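Telomerase reverse transcriptase (Candida albicans SC5314, PDB 6ZDQ) probably extends chromosome ends as a reverse transcriptase, adding simple telomeric repeats copied from a template within its RNA component. Local coordinates at residues 358-369 with 415-425. Numbering follows the deposited sequence.
Sequences FENQDNKTSYYV and KTIALQKGNIL
The Tyr367 ring has Leu419 O in plane at its edge and the methyl CG2 of Thr365 over one face, toward the rim, while Tyr367 CD1 lies 3.9 Å from Ile424 CD1. Tyr368, on the opposite side of the small two-stranded antiparallel sheet, carries Ser366 O over one face of its ring, toward the rim, and brings Tyr368 CE1 to 3.8 Å from Ala418 CB. The Phe358 ring has Tyr367 CZ in plane at its own edge and also touches Ile424 CG2 and Leu425 CD2, at the start of helix 421-434. This pairing, between strands separated by a long connection, lies on the surface of the reverse transcriptase domain, nearest atom about 18 Å from the bound nucleic acid. Val369 and Ile417 form a hydrogen-bonded pair with two nearly straight bonds; Leu419 N donates to Tyr367 O at 3.0 Å, and the return bond is weak. Val369 CG1 also packs against Ile417 CB, on the same face as Tyr367; Val369 and Ile417, with Ile424 of the following helix, touch helix 263-296. Gln420 takes the N-cap position and lays its amide along Lys364 CB. Lys421 runs fully extended from CG anti to its backbone N (chi1 167°), its methylenes against the backbone oxygens of Asn363 and Asp362 and alongside Phe358 CB. Its ammonium reaches Asn363 OD1 by a weak bond and donates to Phe358 O at 3.2 Å, with Lys421 NZ above the carbonyl plane.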
loop_
_atom_site.group_PDB
_atom_site.type_symbol
_atom_site.label_atom_id
_atom_site.label_comp_id
_atom_site.label_asym_id
_atom_site.label_seq_id
_atom_site.Cartn_x
_atom_site.Cartn_y
_atom_site.Cartn_z
ATOM N N PHE A 358 17.623 -27.243 0.091
ATOM C CA PHE A 358 18.648 -27.625 -0.871
ATOM C C PHE A 358 19.450 -28.842 -0.428
ATOM O O PHE A 358 20.442 -29.188 -1.082
ATOM C CB PHE A 358 19.589 -26.445 -1.136
ATOM C CG PHE A 358 18.891 -25.213 -1.636
ATOM C CD1 PHE A 358 18.671 -25.029 -2.991
ATOM C CD2 PHE A 358 18.455 -24.238 -0.751
ATOM C CE1 PHE A 358 18.029 -23.895 -3.456
ATOM C CE2 PHE A 358 17.812 -23.102 -1.209
ATOM C CZ PHE A 358 17.598 -22.931 -2.563
ATOM N N GLU A 359 19.054 -29.502 0.664
ATOM C CA GLU A 359 19.792 -30.677 1.117
ATOM C C GLU A 359 19.563 -31.872 0.201
ATOM O O GLU A 359 20.432 -32.745 0.095
ATOM C CB GLU A 359 19.408 -31.024 2.557
ATOM C CG GLU A 359 17.961 -31.455 2.740
ATOM C CD GLU A 359 17.646 -31.851 4.171
ATOM O OE1 GLU A 359 18.548 -31.754 5.030
ATOM O OE2 GLU A 359 16.496 -32.260 4.436
ATOM N N ASN A 360 18.404 -31.933 -0.460
ATOM C CA ASN A 360 18.134 -33.033 -1.382
ATOM C C ASN A 360 19.056 -32.977 -2.596
ATOM O O ASN A 360 19.493 -34.018 -3.099
ATOM C CB ASN A 360 16.669 -33.005 -1.819
ATOM C CG ASN A 360 15.712 -32.855 -0.650
ATOM O OD1 ASN A 360 15.325 -31.743 -0.288
ATOM N ND2 ASN A 360 15.324 -33.978 -0.054
ATOM N N GLN A 361 19.361 -31.774 -3.080
ATOM C CA GLN A 361 20.185 -31.594 -4.264
ATOM C C GLN A 361 21.661 -31.474 -3.879
ATOM O O GLN A 361 22.027 -31.449 -2.702
ATOM C CB GLN A 361 19.720 -30.371 -5.055
ATOM C CG GLN A 361 18.300 -30.472 -5.604
ATOM C CD GLN A 361 17.238 -30.136 -4.572
ATOM O OE1 GLN A 361 17.497 -29.413 -3.610
ATOM N NE2 GLN A 361 16.036 -30.665 -4.767
ATOM N N ASP A 362 22.522 -31.402 -4.892
ATOM C CA ASP A 362 23.958 -31.312 -4.677
ATOM C C ASP A 362 24.357 -29.882 -4.313
ATOM O O ASP A 362 23.529 -28.971 -4.237
ATOM C CB ASP A 362 24.709 -31.795 -5.915
ATOM C CG ASP A 362 24.596 -33.292 -6.116
ATOM O OD1 ASP A 362 24.629 -34.033 -5.110
ATOM O OD2 ASP A 362 24.471 -33.731 -7.279
ATOM N N ASN A 363 25.658 -29.688 -4.081
ATOM C CA ASN A 363 26.151 -28.380 -3.661
ATOM C C ASN A 363 26.134 -27.368 -4.800
ATOM O O ASN A 363 25.964 -26.169 -4.555
ATOM C CB ASN A 363 27.561 -28.513 -3.086
ATOM C CG ASN A 363 27.589 -29.313 -1.800
ATOM O OD1 ASN A 363 26.652 -29.260 -1.001
ATOM N ND2 ASN A 363 28.664 -30.062 -1.592
ATOM N N LYS A 364 26.315 -27.819 -6.039
ATOM C CA LYS A 364 26.280 -26.944 -7.210
ATOM C C LYS A 364 25.167 -27.441 -8.132
ATOM O O LYS A 364 25.374 -28.321 -8.972
ATOM C CB LYS A 364 27.646 -26.898 -7.917
ATOM C CG LYS A 364 28.290 -28.254 -8.170
ATOM C CD LYS A 364 29.552 -28.107 -9.003
ATOM C CE LYS A 364 29.995 -29.444 -9.576
ATOM N NZ LYS A 364 28.983 -30.010 -10.512
ATOM N N THR A 365 23.975 -26.868 -7.969
ATOM C CA THR A 365 22.819 -27.251 -8.768
ATOM C C THR A 365 22.556 -26.303 -9.929
ATOM O O THR A 365 21.990 -26.729 -10.942
ATOM C CB THR A 365 21.567 -27.328 -7.884
ATOM O OG1 THR A 365 21.908 -27.921 -6.625
ATOM C CG2 THR A 365 20.492 -28.175 -8.552
ATOM N N SER A 366 22.962 -25.037 -9.807
ATOM C CA SER A 366 22.857 -24.050 -10.883
ATOM C C SER A 366 21.409 -23.868 -11.346
ATOM O O SER A 366 21.048 -24.163 -12.486
ATOM C CB SER A 366 23.770 -24.423 -12.057
ATOM O OG SER A 366 23.679 -23.467 -13.098
ATOM N N TYR A 367 20.575 -23.384 -10.427
ATOM C CA TYR A 367 19.191 -23.078 -10.766
ATOM C C TYR A 367 19.131 -21.948 -11.790
ATOM O O TYR A 367 19.903 -20.988 -11.727
ATOM C CB TYR A 367 18.408 -22.696 -9.507
ATOM C CG TYR A 367 18.357 -23.784 -8.457
ATOM C CD1 TYR A 367 19.351 -23.893 -7.493
ATOM C CD2 TYR A 367 17.315 -24.702 -8.428
ATOM C CE1 TYR A 367 19.309 -24.889 -6.533
ATOM C CE2 TYR A 367 17.264 -25.699 -7.471
ATOM C CZ TYR A 367 18.264 -25.788 -6.527
ATOM O OH TYR A 367 18.219 -26.781 -5.573
ATOM N N TYR A 368 18.209 -22.070 -12.741
ATOM C CA TYR A 368 18.041 -21.094 -13.810
ATOM C C TYR A 368 16.725 -20.353 -13.623
ATOM O O TYR A 368 15.668 -20.978 -13.488
ATOM C CB TYR A 368 18.081 -21.768 -15.184
ATOM C CG TYR A 368 19.389 -22.468 -15.474
ATOM C CD1 TYR A 368 20.497 -21.757 -15.916
ATOM C CD2 TYR A 368 19.517 -23.841 -15.302
ATOM C CE1 TYR A 368 21.696 -22.392 -16.178
ATOM C CE2 TYR A 368 20.712 -24.484 -15.561
ATOM C CZ TYR A 368 21.798 -23.756 -16.000
ATOM O OH TYR A 368 22.990 -24.394 -16.261
ATOM N N VAL A 369 16.795 -19.024 -13.614
ATOM C CA VAL A 369 15.634 -18.170 -13.404
ATOM C C VAL A 369 15.567 -17.148 -14.531
ATOM O O VAL A 369 16.598 -16.651 -14.998
ATOM C CB VAL A 369 15.691 -17.477 -12.025
ATOM C CG1 VAL A 369 17.011 -16.748 -11.857
ATOM C CG2 VAL A 369 14.512 -16.527 -11.830
ATOM N N LYS A 415 17.194 -11.606 -19.567
ATOM C CA LYS A 415 18.186 -12.662 -19.706
ATOM C C LYS A 415 18.035 -13.671 -18.575
ATOM O O LYS A 415 17.617 -13.330 -17.466
ATOM C CB LYS A 415 19.614 -12.095 -19.712
ATOM C CG LYS A 415 20.654 -13.054 -20.271
ATOM C CD LYS A 415 20.402 -13.332 -21.746
ATOM C CE LYS A 415 21.025 -14.649 -22.181
ATOM N NZ LYS A 415 20.354 -15.809 -21.532
ATOM N N THR A 416 18.379 -14.924 -18.873
ATOM C CA THR A 416 18.317 -15.994 -17.888
ATOM C C THR A 416 19.496 -15.896 -16.925
ATOM O O THR A 416 20.647 -15.757 -17.353
ATOM C CB THR A 416 18.316 -17.357 -18.579
ATOM O OG1 THR A 416 19.530 -17.516 -19.323
ATOM C CG2 THR A 416 17.132 -17.474 -19.526
ATOM N N ILE A 417 19.207 -15.976 -15.629
ATOM C CA ILE A 417 20.212 -15.860 -14.577
ATOM C C ILE A 417 20.476 -17.247 -14.007
ATOM O O ILE A 417 19.536 -18.003 -13.735
ATOM C CB ILE A 417 19.760 -14.887 -13.472
ATOM C CG1 ILE A 417 19.484 -13.498 -14.052
ATOM C CG2 ILE A 417 20.803 -14.807 -12.366
ATOM C CD1 ILE A 417 20.705 -12.825 -14.642
ATOM N N ALA A 418 21.753 -17.580 -13.829
ATOM C CA ALA A 418 22.173 -18.856 -13.258
ATOM C C ALA A 418 22.745 -18.602 -11.868
ATOM O O ALA A 418 23.791 -17.960 -11.728
ATOM C CB ALA A 418 23.197 -19.545 -14.157
ATOM N N LEU A 419 22.057 -19.103 -10.844
ATOM C CA LEU A 419 22.493 -18.984 -9.459
ATOM C C LEU A 419 22.694 -20.374 -8.872
ATOM O O LEU A 419 21.798 -21.222 -8.954
ATOM C CB LEU A 419 21.477 -18.196 -8.624
ATOM C CG LEU A 419 21.232 -16.740 -9.023
ATOM C CD1 LEU A 419 20.221 -16.104 -8.087
ATOM C CD2 LEU A 419 22.532 -15.948 -9.027
ATOM N N GLN A 420 23.865 -20.604 -8.288
ATOM C CA GLN A 420 24.179 -21.877 -7.659
ATOM C C GLN A 420 23.737 -21.886 -6.198
ATOM O O GLN A 420 23.489 -20.843 -5.591
ATOM C CB GLN A 420 25.675 -22.179 -7.758
ATOM C CG GLN A 420 26.091 -22.819 -9.076
ATOM C CD GLN A 420 27.452 -23.486 -8.999
ATOM O OE1 GLN A 420 28.172 -23.338 -8.013
ATOM N NE2 GLN A 420 27.807 -24.230 -10.041
ATOM N N LYS A 421 23.636 -23.098 -5.640
ATOM C CA LYS A 421 23.181 -23.258 -4.262
ATOM C C LYS A 421 24.065 -22.493 -3.282
ATOM O O LYS A 421 23.561 -21.857 -2.348
ATOM C CB LYS A 421 23.138 -24.743 -3.901
ATOM C CG LYS A 421 22.993 -25.021 -2.416
ATOM C CD LYS A 421 23.189 -26.496 -2.113
ATOM C CE LYS A 421 23.203 -26.755 -0.616
ATOM N NZ LYS A 421 23.408 -28.196 -0.308
ATOM N N GLY A 422 25.384 -22.555 -3.469
ATOM C CA GLY A 422 26.283 -21.846 -2.572
ATOM C C GLY A 422 26.035 -20.349 -2.546
ATOM O O GLY A 422 26.033 -19.728 -1.481
ATOM N N ASN A 423 25.836 -19.748 -3.721
ATOM C CA ASN A 423 25.570 -18.313 -3.783
ATOM C C ASN A 423 24.225 -17.971 -3.150
ATOM O O ASN A 423 24.103 -16.955 -2.455
ATOM C CB ASN A 423 25.621 -17.836 -5.233
ATOM C CG ASN A 423 26.837 -18.356 -5.973
ATOM O OD1 ASN A 423 26.714 -19.006 -7.012
ATOM N ND2 ASN A 423 28.020 -18.080 -5.437
ATOM N N ILE A 424 23.206 -18.801 -3.384
ATOM C CA ILE A 424 21.874 -18.534 -2.845
ATOM C C ILE A 424 21.904 -18.518 -1.322
ATOM O O ILE A 424 21.345 -17.619 -0.681
ATOM C CB ILE A 424 20.863 -19.568 -3.375
ATOM C CG1 ILE A 424 20.728 -19.455 -4.893
ATOM C CG2 ILE A 424 19.511 -19.386 -2.703
ATOM C CD1 ILE A 424 19.953 -20.590 -5.521
ATOM N N LEU A 425 22.548 -19.518 -0.717
ATOM C CA LEU A 425 22.648 -19.548 0.738
ATOM C C LEU A 425 23.491 -18.397 1.269
ATOM O O LEU A 425 23.225 -17.892 2.366
ATOM C CB LEU A 425 23.220 -20.887 1.200
ATOM C CG LEU A 425 22.325 -22.103 0.958
ATOM C CD1 LEU A 425 23.016 -23.379 1.410
ATOM C CD2 LEU A 425 20.987 -21.934 1.664
#